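Local atomic coordinates of ATP-dependent RNA helicase HrpB (Escherichia coli, PDB entry 6EUD), a protein that hydrolyses ATP to ADP and phosphate as a DExH-box NTPase of the RNA helicase class that binds single-stranded RNA. Residues V712-S716 against P804-T808; M737-N743 against R769-W775; P728-M734 against L753-S759; R639-A643 against L702-A708. All coordinates share one frame; numbering follows the deposited sequence.

Interaction 1 (V712-S716 against P804-T808); sequences VPTGS and PTRRT
The turn of a beta hairpin meets the C-terminal tail here: Thr714 and Gly715, at the tip between strands 709-711 and 717-721, lie against Arg806 and Arg807. The one regular backbone link runs from Arg807 N to Thr714 O (2.9 Å), with the donor in the carbonyl plane. Before Arg807 in the tail, Pro804 CB touches Pro713 CB at 3.8 Å. Nearer the bond, the Thr714 methyl CG2 packs on Thr805 O, the two threonine side chains lying alongside and pointing the same way. Val712-Gly715 form a type I turn with a G1 beta bulge, in which Gly715 N bonds to Val712 O, Val712 N bonds to Ser716 O, and Gly715 takes a positive phi of 101°. Thr714 OG1 sits between its own N and carbonyl carbon (chi1 57°), a placement that lets it accept a weak bond from Ser716 N; both Thr714 OG1 and Ser716 OG are held more firmly by Glu736. Arg807, its chain bent at chi2 and chi3, reaches round to give a weak NE bond to Ser716 OG (3.1 Å, 124° at the hydrogen). The Arg806 guanidinium lays one face over Gly715 CA, but its NH1 stands too close to Pro713 O, and its exact placement is doubtful.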
loop_
_atom_site.group_PDB
_atom_site.type_symbol
_atom_site.label_atom_id
_atom_site.label_comp_id
_atom_site.label_asym_id
_atom_site.label_seq_id
_atom_site.Cartn_x
_atom_site.Cartn_y
_atom_site.Cartn_z
ATOM N N VAL A 712 -13.894 -47.995 -22.511
ATOM C CA VAL A 712 -12.784 -48.632 -23.226
ATOM C C VAL A 712 -13.297 -49.406 -24.467
ATOM O O VAL A 712 -14.508 -49.516 -24.671
ATOM C CB VAL A 712 -11.999 -49.568 -22.271
ATOM C CG1 VAL A 712 -11.229 -48.752 -21.253
ATOM C CG2 VAL A 712 -12.942 -50.527 -21.583
ATOM N N PRO A 713 -12.383 -49.915 -25.316
ATOM C CA PRO A 713 -12.850 -50.603 -26.532
ATOM C C PRO A 713 -13.860 -51.741 -26.338
ATOM O O PRO A 713 -14.681 -51.944 -27.234
ATOM C CB PRO A 713 -11.553 -51.135 -27.129
ATOM C CG PRO A 713 -10.551 -50.055 -26.774
ATOM C CD PRO A 713 -10.940 -49.599 -25.389
ATOM N N THR A 714 -13.822 -52.457 -25.216
ATOM C CA THR A 714 -14.764 -53.541 -24.992
ATOM C C THR A 714 -16.159 -53.031 -24.681
ATOM O O THR A 714 -17.120 -53.791 -24.724
ATOM C CB THR A 714 -14.315 -54.458 -23.835
ATOM O OG1 THR A 714 -14.153 -53.688 -22.632
ATOM C CG2 THR A 714 -13.005 -55.135 -24.182
ATOM N N GLY A 715 -16.284 -51.746 -24.354
ATOM C CA GLY A 715 -17.571 -51.209 -23.947
ATOM C C GLY A 715 -17.680 -51.058 -22.434
ATOM O O GLY A 715 -18.624 -50.431 -21.930
ATOM N N SER A 716 -16.718 -51.628 -21.707
ATOM C CA SER A 716 -16.669 -51.458 -20.257
ATOM C C SER A 716 -16.510 -49.981 -19.883
ATOM O O SER A 716 -15.853 -49.208 -20.588
ATOM C CB SER A 716 -15.522 -52.270 -19.646
ATOM O OG SER A 716 -15.769 -53.665 -19.709
ATOM N N PRO A 804 -11.565 -55.669 -30.761
ATOM C CA PRO A 804 -12.029 -55.784 -29.377
ATOM C C PRO A 804 -13.218 -56.724 -29.254
ATOM O O PRO A 804 -14.139 -56.654 -30.071
ATOM C CB PRO A 804 -12.423 -54.346 -29.018
ATOM C CG PRO A 804 -12.698 -53.693 -30.310
ATOM C CD PRO A 804 -11.726 -54.299 -31.278
ATOM N N THR A 805 -13.182 -57.608 -28.261
ATOM C CA THR A 805 -14.329 -58.453 -27.950
ATOM C C THR A 805 -15.449 -57.576 -27.396
ATOM O O THR A 805 -15.374 -57.117 -26.252
ATOM C CB THR A 805 -13.979 -59.560 -26.928
ATOM O OG1 THR A 805 -13.528 -58.964 -25.703
ATOM C CG2 THR A 805 -12.898 -60.481 -27.478
ATOM N N ARG A 806 -16.473 -57.334 -28.211
ATOM C CA ARG A 806 -17.585 -56.466 -27.816
ATOM C C ARG A 806 -18.363 -57.046 -26.625
ATOM O O ARG A 806 -19.042 -58.068 -26.759
ATOM C CB ARG A 806 -18.530 -56.228 -29.005
ATOM C CG ARG A 806 -19.196 -54.858 -29.001
ATOM C CD ARG A 806 -18.231 -53.800 -28.505
ATOM N NE ARG A 806 -18.901 -52.574 -28.080
ATOM C CZ ARG A 806 -18.259 -51.489 -27.652
ATOM N NH1 ARG A 806 -16.933 -51.483 -27.591
ATOM N NH2 ARG A 806 -18.936 -50.410 -27.280
ATOM N N ARG A 807 -18.249 -56.397 -25.463
ATOM C CA ARG A 807 -18.950 -56.832 -24.252
ATOM C C ARG A 807 -20.447 -56.541 -24.352
ATOM O O ARG A 807 -21.290 -57.359 -23.969
ATOM C CB ARG A 807 -18.373 -56.143 -23.009
ATOM C CG ARG A 807 -17.736 -57.086 -21.987
ATOM C CD ARG A 807 -18.094 -56.680 -20.564
ATOM N NE ARG A 807 -18.311 -55.239 -20.458
ATOM C CZ ARG A 807 -19.347 -54.680 -19.838
ATOM N NH1 ARG A 807 -20.264 -55.444 -19.256
ATOM N NH2 ARG A 807 -19.469 -53.358 -19.792
ATOM N N THR A 808 -20.767 -55.363 -24.879
ATOM C CA THR A 808 -22.145 -54.898 -24.987
ATOM C C THR A 808 -22.721 -55.174 -26.379
ATOM O O THR A 808 -23.198 -54.271 -27.066
ATOM C CB THR A 808 -22.243 -53.387 -24.659
ATOM O OG1 THR A 808 -21.186 -52.682 -25.323
ATOM C CG2 THR A 808 -22.121 -53.152 -23.152
#

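Interaction 2 (M737-N743 against R769-W775)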
loop_
_atom_site.group_PDB
_atom_site.type_symbol
_atom_site.label_atom_id
_atom_site.label_comp_id
_atom_site.label_asym_id
_atom_site.label_seq_id
_atom_site.Cartn_x
_atom_site.Cartn_y
_atom_site.Cartn_z
ATOM N N MET A 737 -7.966 -53.094 -23.620
ATOM C CA MET A 737 -7.478 -51.983 -24.433
ATOM C C MET A 737 -7.093 -52.410 -25.855
ATOM O O MET A 737 -6.575 -51.605 -26.634
ATOM C CB MET A 737 -6.283 -51.328 -23.751
ATOM C CG MET A 737 -6.620 -50.685 -22.423
ATOM S SD MET A 737 -7.936 -49.487 -22.599
ATOM C CE MET A 737 -7.224 -48.367 -23.839
ATOM N N PHE A 738 -7.330 -53.672 -26.195
ATOM C CA PHE A 738 -7.024 -54.140 -27.544
ATOM C C PHE A 738 -7.862 -53.432 -28.603
ATOM O O PHE A 738 -9.083 -53.300 -28.466
ATOM C CB PHE A 738 -7.245 -55.646 -27.655
ATOM C CG PHE A 738 -6.258 -56.457 -26.888
ATOM C CD1 PHE A 738 -5.058 -55.901 -26.482
ATOM C CD2 PHE A 738 -6.527 -57.772 -26.570
ATOM C CE1 PHE A 738 -4.141 -56.650 -25.769
ATOM C CE2 PHE A 738 -5.618 -58.520 -25.859
ATOM C CZ PHE A 738 -4.421 -57.960 -25.458
ATOM N N GLY A 739 -7.211 -52.999 -29.675
ATOM C CA GLY A 739 -7.912 -52.320 -30.749
ATOM C C GLY A 739 -7.711 -50.816 -30.710
ATOM O O GLY A 739 -8.003 -50.112 -31.684
ATOM N N GLU A 740 -7.210 -50.327 -29.576
ATOM C CA GLU A 740 -6.920 -48.912 -29.398
ATOM C C GLU A 740 -5.448 -48.628 -29.708
ATOM O O GLU A 740 -4.547 -49.145 -29.049
ATOM C CB GLU A 740 -7.279 -48.468 -27.972
ATOM C CG GLU A 740 -7.015 -47.004 -27.696
ATOM C CD GLU A 740 -7.746 -46.088 -28.665
ATOM O OE1 GLU A 740 -7.198 -45.811 -29.758
ATOM O OE2 GLU A 740 -8.857 -45.628 -28.327
ATOM N N ALA A 741 -5.207 -47.816 -30.730
ATOM C CA ALA A 741 -3.843 -47.530 -31.163
ATOM C C ALA A 741 -3.295 -46.306 -30.449
ATOM O O ALA A 741 -2.083 -46.121 -30.354
ATOM C CB ALA A 741 -3.797 -47.326 -32.658
ATOM N N THR A 742 -4.203 -45.478 -29.940
ATOM C CA THR A 742 -3.846 -44.178 -29.391
ATOM C C THR A 742 -4.224 -44.067 -27.925
ATOM O O THR A 742 -5.378 -44.292 -27.555
ATOM C CB THR A 742 -4.526 -43.045 -30.177
ATOM O OG1 THR A 742 -4.075 -43.069 -31.533
ATOM C CG2 THR A 742 -4.184 -41.706 -29.583
ATOM N N ASN A 743 -3.247 -43.723 -27.094
ATOM C CA ASN A 743 -3.498 -43.523 -25.675
ATOM C C ASN A 743 -4.707 -42.608 -25.448
ATOM O O ASN A 743 -4.783 -41.519 -26.015
ATOM C CB ASN A 743 -2.263 -42.935 -24.982
ATOM C CG ASN A 743 -2.257 -43.196 -23.485
ATOM O OD1 ASN A 743 -1.609 -44.133 -23.027
ATOM N ND2 ASN A 743 -3.000 -42.387 -22.717
ATOM N N ARG A 769 1.382 -43.820 -20.151
ATOM C CA ARG A 769 0.451 -42.885 -20.752
ATOM C C ARG A 769 0.849 -42.695 -22.199
ATOM O O ARG A 769 0.399 -41.766 -22.861
ATOM C CB ARG A 769 0.413 -41.552 -19.999
ATOM C CG ARG A 769 1.690 -40.776 -20.007
ATOM C CD ARG A 769 1.472 -39.441 -19.343
ATOM N NE ARG A 769 2.711 -38.668 -19.305
ATOM C CZ ARG A 769 2.782 -37.416 -18.879
ATOM N NH1 ARG A 769 1.679 -36.802 -18.461
ATOM N NH2 ARG A 769 3.942 -36.783 -18.878
ATOM N N ASP A 770 1.697 -43.600 -22.678
ATOM C CA ASP A 770 2.044 -43.670 -24.087
ATOM C C ASP A 770 1.708 -45.074 -24.579
ATOM O O ASP A 770 2.612 -45.864 -24.885
ATOM C CB ASP A 770 3.526 -43.360 -24.320
ATOM C CG ASP A 770 3.975 -42.065 -23.658
ATOM O OD1 ASP A 770 3.886 -41.004 -24.306
ATOM O OD2 ASP A 770 4.447 -42.107 -22.504
ATOM N N LEU A 771 0.414 -45.385 -24.635
ATOM C CA LEU A 771 -0.054 -46.715 -25.009
ATOM C C LEU A 771 0.568 -47.205 -26.310
ATOM O O LEU A 771 0.941 -48.377 -26.406
ATOM C CB LEU A 771 -1.581 -46.739 -25.120
ATOM C CG LEU A 771 -2.264 -48.017 -25.612
ATOM C CD1 LEU A 771 -2.022 -49.222 -24.691
ATOM C CD2 LEU A 771 -3.754 -47.743 -25.777
ATOM N N SER A 772 0.701 -46.310 -27.290
ATOM C CA SER A 772 1.327 -46.634 -28.575
ATOM C C SER A 772 2.763 -47.146 -28.419
ATOM O O SER A 772 3.153 -48.121 -29.061
ATOM C CB SER A 772 1.305 -45.416 -29.492
ATOM O OG SER A 772 1.790 -45.750 -30.775
ATOM N N ASP A 773 3.544 -46.497 -27.561
ATOM C CA ASP A 773 4.890 -46.975 -27.244
ATOM C C ASP A 773 4.868 -48.330 -26.551
ATOM O O ASP A 773 5.797 -49.125 -26.684
ATOM C CB ASP A 773 5.633 -45.984 -26.348
ATOM C CG ASP A 773 6.074 -44.755 -27.089
ATOM O OD1 ASP A 773 6.028 -44.780 -28.338
ATOM O OD2 ASP A 773 6.474 -43.772 -26.427
ATOM N N PHE A 774 3.819 -48.588 -25.783
ATOM C CA PHE A 774 3.764 -49.820 -25.019
ATOM C C PHE A 774 3.560 -51.034 -25.931
ATOM O O PHE A 774 4.280 -52.031 -25.821
ATOM C CB PHE A 774 2.662 -49.765 -23.970
ATOM C CG PHE A 774 2.434 -51.071 -23.302
ATOM C CD1 PHE A 774 3.349 -51.561 -22.378
ATOM C CD2 PHE A 774 1.327 -51.843 -23.628
ATOM C CE1 PHE A 774 3.149 -52.802 -21.767
ATOM C CE2 PHE A 774 1.121 -53.076 -23.029
ATOM C CZ PHE A 774 2.034 -53.557 -22.095
ATOM N N TRP A 775 2.579 -50.938 -26.824
ATOM C CA TRP A 775 2.349 -51.982 -27.814
ATOM C C TRP A 775 3.637 -52.339 -28.580
ATOM O O TRP A 775 3.943 -53.516 -28.771
ATOM C CB TRP A 775 1.268 -51.560 -28.816
ATOM C CG TRP A 775 -0.160 -51.400 -28.298
ATOM C CD1 TRP A 775 -1.073 -50.481 -28.734
ATOM C CD2 TRP A 775 -0.834 -52.171 -27.278
ATOM N NE1 TRP A 775 -2.260 -50.628 -28.063
ATOM C CE2 TRP A 775 -2.144 -51.660 -27.167
ATOM C CE3 TRP A 775 -0.455 -53.236 -26.449
ATOM C CZ2 TRP A 775 -3.085 -52.184 -26.270
ATOM C CZ3 TRP A 775 -1.388 -53.755 -25.563
ATOM C CH2 TRP A 775 -2.686 -53.228 -25.479
HETATM O O HOH W 1 0.057 -43.098 -27.599
#
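A loop packs against the first turn of a helix through two hydrogen bonds and an apolar patch: Asn743 and Glu740, from the loop between strands 729-733 and 745-746, hold Leu771 and Trp775 of helix 771-776. Trp775 NE1 donates to Glu740 O at 2.9 Å; the bond is nearly straight (162° at the hydrogen), runs close to the C=O axis and lies in the indole plane, which fixes the rotation of the ring. At the same edge CZ2 approaches Met737 O. Trp775 CH2 comes to the phenyl edge, 3.7 Å from Phe738 CD1, with the two ring planes oblique at 49°. Met737-Glu740 form a type II turn, with Gly739 in its third position. At the N-terminal end of the helix, Asn743 OD1 takes Leu771 N on a lone pair in its carbonyl plane (2.9 Å), while ND2 bonds to Leu753 O of the neighbouring strand; the amide is thereby held from both ends. A water bridges Ser772 N and, weakly, Asn743 N. Leu771 CG lies anti to the backbone N (chi1 175°), and the chain runs out toward the loop, bringing CD2 to 3.9 Å from Glu740 CG and 4.0 Å from Met737 CE. Glu740 OE1 turns back on its own loop to accept Thr742 N at 3.0 Å, and Tyr779 meets the Trp775 rings edge-to-face.

Interaction 3 (P728-M734 against L753-S759)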
loop_
_atom_site.group_PDB
_atom_site.type_symbol
_atom_site.label_atom_id
_atom_site.label_comp_id
_atom_site.label_asym_id
_atom_site.label_seq_id
_atom_site.Cartn_x
_atom_site.Cartn_y
_atom_site.Cartn_z
ATOM N N PRO A 728 -4.530 -37.808 -14.241
ATOM C CA PRO A 728 -5.699 -38.681 -14.095
ATOM C C PRO A 728 -5.346 -40.117 -14.490
ATOM O O PRO A 728 -4.680 -40.342 -15.519
ATOM C CB PRO A 728 -6.725 -38.062 -15.046
ATOM C CG PRO A 728 -5.888 -37.325 -16.064
ATOM C CD PRO A 728 -4.675 -36.845 -15.347
ATOM N N ALA A 729 -5.763 -41.078 -13.670
ATOM C CA ALA A 729 -5.341 -42.454 -13.892
ATOM C C ALA A 729 -6.512 -43.365 -14.244
ATOM O O ALA A 729 -7.657 -43.139 -13.858
ATOM C CB ALA A 729 -4.606 -42.983 -12.676
ATOM N N LEU A 730 -6.210 -44.415 -14.977
ATOM C CA LEU A 730 -7.233 -45.363 -15.364
ATOM C C LEU A 730 -6.726 -46.788 -15.179
ATOM O O LEU A 730 -5.865 -47.248 -15.938
ATOM C CB LEU A 730 -7.637 -45.128 -16.816
ATOM C CG LEU A 730 -8.825 -45.937 -17.307
ATOM C CD1 LEU A 730 -10.107 -45.126 -17.193
ATOM C CD2 LEU A 730 -8.565 -46.368 -18.713
ATOM N N ALA A 731 -7.255 -47.482 -14.173
ATOM C CA ALA A 731 -6.866 -48.860 -13.900
ATOM C C ALA A 731 -7.726 -49.795 -14.723
ATOM O O ALA A 731 -8.935 -49.880 -14.512
ATOM C CB ALA A 731 -6.991 -49.164 -12.431
ATOM N N VAL A 732 -7.107 -50.485 -15.675
ATOM C CA VAL A 732 -7.864 -51.287 -16.639
ATOM C C VAL A 732 -7.100 -52.540 -17.043
ATOM O O VAL A 732 -5.886 -52.495 -17.231
ATOM C CB VAL A 732 -8.201 -50.468 -17.924
ATOM C CG1 VAL A 732 -6.928 -49.956 -18.586
ATOM C CG2 VAL A 732 -9.003 -51.293 -18.905
ATOM N N ARG A 733 -7.799 -53.659 -17.179
ATOM C CA ARG A 733 -7.151 -54.866 -17.685
ATOM C C ARG A 733 -6.649 -54.615 -19.106
ATOM O O ARG A 733 -7.375 -54.111 -19.960
ATOM C CB ARG A 733 -8.104 -56.057 -17.646
ATOM C CG ARG A 733 -8.536 -56.453 -16.246
ATOM C CD ARG A 733 -9.597 -57.543 -16.283
ATOM N NE ARG A 733 -10.791 -57.083 -16.979
ATOM C CZ ARG A 733 -11.820 -57.858 -17.297
ATOM N NH1 ARG A 733 -11.813 -59.147 -16.976
ATOM N NH2 ARG A 733 -12.861 -57.338 -17.930
ATOM N N MET A 734 -5.386 -54.942 -19.333
ATOM C CA MET A 734 -4.736 -54.741 -20.618
ATOM C C MET A 734 -5.557 -55.313 -21.762
ATOM O O MET A 734 -5.698 -54.684 -22.805
ATOM C CB MET A 734 -3.352 -55.378 -20.602
ATOM C CG MET A 734 -2.561 -55.192 -21.885
ATOM S SD MET A 734 -0.909 -55.917 -21.793
ATOM C CE MET A 734 -1.274 -57.663 -21.644
ATOM N N LEU A 753 -4.603 -40.052 -20.325
ATOM C CA LEU A 753 -4.811 -40.830 -19.108
ATOM C C LEU A 753 -3.602 -41.704 -18.803
ATOM O O LEU A 753 -3.033 -42.334 -19.687
ATOM C CB LEU A 753 -6.070 -41.696 -19.231
ATOM C CG LEU A 753 -7.354 -40.876 -19.306
ATOM C CD1 LEU A 753 -8.508 -41.786 -19.522
ATOM C CD2 LEU A 753 -7.554 -40.082 -18.021
ATOM N N VAL A 754 -3.191 -41.736 -17.549
ATOM C CA VAL A 754 -2.160 -42.686 -17.183
ATOM C C VAL A 754 -2.864 -44.026 -17.042
ATOM O O VAL A 754 -3.757 -44.167 -16.211
ATOM C CB VAL A 754 -1.415 -42.308 -15.874
ATOM C CG1 VAL A 754 -0.503 -43.440 -15.440
ATOM C CG2 VAL A 754 -0.617 -41.015 -16.052
ATOM N N LEU A 755 -2.481 -44.983 -17.886
ATOM C CA LEU A 755 -3.100 -46.305 -17.904
ATOM C C LEU A 755 -2.379 -47.234 -16.952
ATOM O O LEU A 755 -1.177 -47.477 -17.074
ATOM C CB LEU A 755 -3.077 -46.915 -19.306
ATOM C CG LEU A 755 -3.715 -46.149 -20.460
ATOM C CD1 LEU A 755 -3.673 -46.995 -21.737
ATOM C CD2 LEU A 755 -5.140 -45.792 -20.078
ATOM N N GLU A 756 -3.116 -47.753 -15.990
ATOM C CA GLU A 756 -2.563 -48.788 -15.146
ATOM C C GLU A 756 -3.034 -50.127 -15.687
ATOM O O GLU A 756 -4.112 -50.616 -15.363
ATOM C CB GLU A 756 -2.959 -48.537 -13.701
ATOM C CG GLU A 756 -2.340 -47.216 -13.177
ATOM C CD GLU A 756 -2.964 -46.719 -11.869
ATOM O OE1 GLU A 756 -4.202 -46.806 -11.706
ATOM O OE2 GLU A 756 -2.214 -46.255 -10.985
ATOM N N LEU A 757 -2.212 -50.688 -16.562
ATOM C CA LEU A 757 -2.557 -51.886 -17.304
ATOM C C LEU A 757 -2.405 -53.125 -16.448
ATOM O O LEU A 757 -1.338 -53.395 -15.905
ATOM C CB LEU A 757 -1.700 -51.993 -18.561
ATOM C CG LEU A 757 -1.949 -50.856 -19.552
ATOM C CD1 LEU A 757 -1.104 -50.988 -20.815
ATOM C CD2 LEU A 757 -3.426 -50.835 -19.900
ATOM N N LEU A 758 -3.488 -53.878 -16.335
ATOM C CA LEU A 758 -3.562 -54.985 -15.398
ATOM C C LEU A 758 -3.702 -56.307 -16.132
ATOM O O LEU A 758 -4.067 -56.341 -17.306
ATOM C CB LEU A 758 -4.737 -54.779 -14.440
ATOM C CG LEU A 758 -4.881 -53.379 -13.827
ATOM C CD1 LEU A 758 -6.274 -53.202 -13.236
ATOM C CD2 LEU A 758 -3.833 -53.083 -12.757
ATOM N N SER A 759 -3.393 -57.386 -15.428
ATOM C CA SER A 759 -3.641 -58.746 -15.894
ATOM C C SER A 759 -5.101 -59.170 -15.636
ATOM O O SER A 759 -5.835 -58.453 -14.957
ATOM C CB SER A 759 -2.671 -59.682 -15.181
ATOM O OG SER A 759 -3.083 -59.852 -13.834
#
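Pro728-Met734 and Leu753-Ser759 pair as neighbouring parallel strands within a mixed sheet, the short segments running 25° apart. Six backbone hydrogen bonds join them, from Val754 N to Pro728 O at one end through Glu756 N to Leu730 O (2.8 Å) near the middle. CA-H...O contacts such as Ala729 CA to Val754 O (3.3 Å) fill in between. On the face under helix 771-776, apolar pairs lie side by side: Leu730 CD2 meets Leu755 CD2 at 3.7 Å, and Val732 CG1 meets Leu757 CD2 at 3.8 Å. The other face carries Ala729, Ala731 and Glu756, whose OE1 passes beside Ala731 CB (3.7 Å) but has its salt bridge with Arg721. Leu758 folds CD1 back over the Val732 peptide, 4.2 Å from Ala731 CB. With an alanine here that covering methyl is gone, and a gap is likely to open beside Ala731 and Val732. At the far end, Met734 N reaches a lone pair of Leu758 O in the carbonyl plane, at 2.8 Å.

Interaction 4 (R639-A643 against L702-A708)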
loop_
_atom_site.group_PDB
_atom_site.type_symbol
_atom_site.label_atom_id
_atom_site.label_comp_id
_atom_site.label_asym_id
_atom_site.label_seq_id
_atom_site.Cartn_x
_atom_site.Cartn_y
_atom_site.Cartn_z
ATOM N N ARG A 639 -12.118 -32.986 -9.720
ATOM C CA ARG A 639 -12.347 -32.723 -11.142
ATOM C C ARG A 639 -12.486 -31.237 -11.421
ATOM O O ARG A 639 -12.027 -30.749 -12.463
ATOM C CB ARG A 639 -13.582 -33.471 -11.631
ATOM C CG ARG A 639 -13.298 -34.961 -11.775
ATOM C CD ARG A 639 -14.575 -35.787 -11.773
ATOM N NE ARG A 639 -15.370 -35.462 -12.951
ATOM C CZ ARG A 639 -16.684 -35.601 -13.002
ATOM N NH1 ARG A 639 -17.341 -36.051 -11.935
ATOM N NH2 ARG A 639 -17.341 -35.256 -14.098
ATOM N N LEU A 640 -13.112 -30.509 -10.492
ATOM C CA LEU A 640 -13.218 -29.050 -10.615
ATOM C C LEU A 640 -11.838 -28.376 -10.543
ATOM O O LEU A 640 -11.556 -27.436 -11.290
ATOM C CB LEU A 640 -14.149 -28.488 -9.540
ATOM C CG LEU A 640 -15.614 -28.813 -9.853
ATOM C CD1 LEU A 640 -16.541 -28.444 -8.678
ATOM C CD2 LEU A 640 -16.027 -28.110 -11.157
ATOM N N LEU A 641 -10.979 -28.880 -9.661
ATOM C CA LEU A 641 -9.626 -28.374 -9.548
ATOM C C LEU A 641 -8.883 -28.609 -10.854
ATOM O O LEU A 641 -8.211 -27.693 -11.344
ATOM C CB LEU A 641 -8.862 -29.039 -8.401
ATOM C CG LEU A 641 -9.232 -28.682 -6.966
ATOM C CD1 LEU A 641 -8.358 -29.473 -5.974
ATOM C CD2 LEU A 641 -9.118 -27.179 -6.737
ATOM N N CYS A 642 -8.998 -29.828 -11.408
ATOM C CA CYS A 642 -8.271 -30.185 -12.636
ATOM C C CYS A 642 -8.781 -29.431 -13.858
ATOM O O CYS A 642 -7.981 -28.986 -14.669
ATOM C CB CYS A 642 -8.340 -31.692 -12.885
ATOM S SG CYS A 642 -7.370 -32.577 -11.645
ATOM N N ALA A 643 -10.098 -29.276 -13.977
ATOM C CA ALA A 643 -10.696 -28.458 -15.046
ATOM C C ALA A 643 -10.110 -27.055 -15.087
ATOM O O ALA A 643 -9.869 -26.514 -16.166
ATOM C CB ALA A 643 -12.216 -28.372 -14.879
ATOM N N LEU A 702 -18.186 -30.440 -18.002
ATOM C CA LEU A 702 -17.423 -31.232 -17.049
ATOM C C LEU A 702 -17.715 -32.743 -17.194
ATOM O O LEU A 702 -16.796 -33.570 -17.155
ATOM C CB LEU A 702 -17.706 -30.777 -15.619
ATOM C CG LEU A 702 -16.744 -31.380 -14.593
ATOM C CD1 LEU A 702 -15.329 -30.829 -14.804
ATOM C CD2 LEU A 702 -17.217 -31.117 -13.185
ATOM N N ASP A 703 -18.975 -33.115 -17.380
ATOM C CA ASP A 703 -19.302 -34.544 -17.543
ATOM C C ASP A 703 -18.659 -35.138 -18.790
ATOM O O ASP A 703 -18.369 -36.327 -18.860
ATOM C CB ASP A 703 -20.814 -34.766 -17.606
ATOM C CG ASP A 703 -21.469 -34.734 -16.235
ATOM O OD1 ASP A 703 -20.736 -34.731 -15.222
ATOM O OD2 ASP A 703 -22.720 -34.729 -16.168
ATOM N N SER A 704 -18.430 -34.292 -19.776
ATOM C CA SER A 704 -17.881 -34.740 -21.045
ATOM C C SER A 704 -16.346 -34.639 -21.125
ATOM O O SER A 704 -15.685 -35.542 -21.653
ATOM C CB SER A 704 -18.503 -33.938 -22.191
ATOM O OG SER A 704 -17.829 -34.256 -23.389
ATOM N N GLU A 705 -15.786 -33.543 -20.612
ATOM C CA GLU A 705 -14.361 -33.289 -20.761
ATOM C C GLU A 705 -13.536 -33.888 -19.633
ATOM O O GLU A 705 -12.374 -34.234 -19.840
ATOM C CB GLU A 705 -14.092 -31.790 -20.857
ATOM C CG GLU A 705 -14.674 -31.148 -22.099
ATOM C CD GLU A 705 -14.340 -31.926 -23.370
ATOM O OE1 GLU A 705 -13.198 -32.422 -23.497
ATOM O OE2 GLU A 705 -15.224 -32.039 -24.250
ATOM N N LEU A 706 -14.133 -33.996 -18.447
ATOM C CA LEU A 706 -13.495 -34.683 -17.327
ATOM C C LEU A 706 -14.461 -35.707 -16.758
ATOM O O LEU A 706 -14.924 -35.567 -15.631
ATOM C CB LEU A 706 -13.062 -33.708 -16.231
ATOM C CG LEU A 706 -11.835 -32.819 -16.483
ATOM C CD1 LEU A 706 -12.156 -31.634 -17.417
ATOM C CD2 LEU A 706 -11.286 -32.303 -15.150
ATOM N N PRO A 707 -14.755 -36.745 -17.549
ATOM C CA PRO A 707 -15.787 -37.732 -17.219
ATOM C C PRO A 707 -15.407 -38.589 -16.019
ATOM O O PRO A 707 -14.207 -38.836 -15.807
ATOM C CB PRO A 707 -15.860 -38.589 -18.490
ATOM C CG PRO A 707 -14.439 -38.544 -19.030
ATOM C CD PRO A 707 -13.968 -37.131 -18.746
ATOM N N ALA A 708 -16.403 -39.048 -15.260
ATOM C CA ALA A 708 -16.139 -39.890 -14.100
ATOM C C ALA A 708 -15.680 -41.260 -14.537
ATOM O O ALA A 708 -14.885 -41.894 -13.842
ATOM C CB ALA A 708 -17.383 -40.009 -13.201
HETATM O O HOH W 2 -20.064 -37.067 -14.200
#
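Leu706 and Arg639 make the tight part of this contact. The Leu706 methyl CD2 presses on the turn Arg639-Ala643 of helix 631-646, 3.2 Å from Arg639 O and 3.8 Å from Cys642 CB. Leu702 fills in beside it: CD1 lies 4.0 Å from Ala643 CB, and CD2 meets Leu640 CD2 with the two side chains at about a right angle. Arg639, bent at chi3 (65°), swings its guanidinium across to the C-terminal end of helix 696-705, where the chain leaves helical geometry at Leu706 and heads for strand 709-711. Leu706 O is gripped there by NE at 2.7 Å, almost head-on to the oxygen, and more weakly by NH2 at 2.9 Å; the positive group probably suits the carbonyl end of a helix. Leu702 CD2 covers one guanidinium face and Ala708 N lies over the other. A methionine in place of Arg639 has neither donor, and Leu706 O would probably lose both bonds while Asp703 lost a positive neighbour. Toward solvent the packing relaxes. Asp703 OD1 is only a long salt-bridge partner of NH2 (3.6 Å), with a water bridging the two atoms, while its OD2 pairs with Arg691.

Overall arrangement
Along the chain, interaction 4 comes first, closing a loop of 58 residues that brings helix 631-646 onto the end of helix 696-705. It is complete before interaction 1 opens a few residues later at the hairpin 709-721. Interaction 1 closes only at the C-terminal tail, so interactions 2 and 3 both fall within its span. These two cross: their segments alternate, and Phe774 CE2 packs on Met734 SD at 3.7 Å, setting the helix against the end of the strand. Val712 bridges the set, its CG1 touching Met737 SD at 3.6 Å and Val732 CG2 at 4.1 Å. Interaction 4 adjoins interaction 1 in sequence but touches none of the others; its nearest atoms lie about 6 Å from interaction 3.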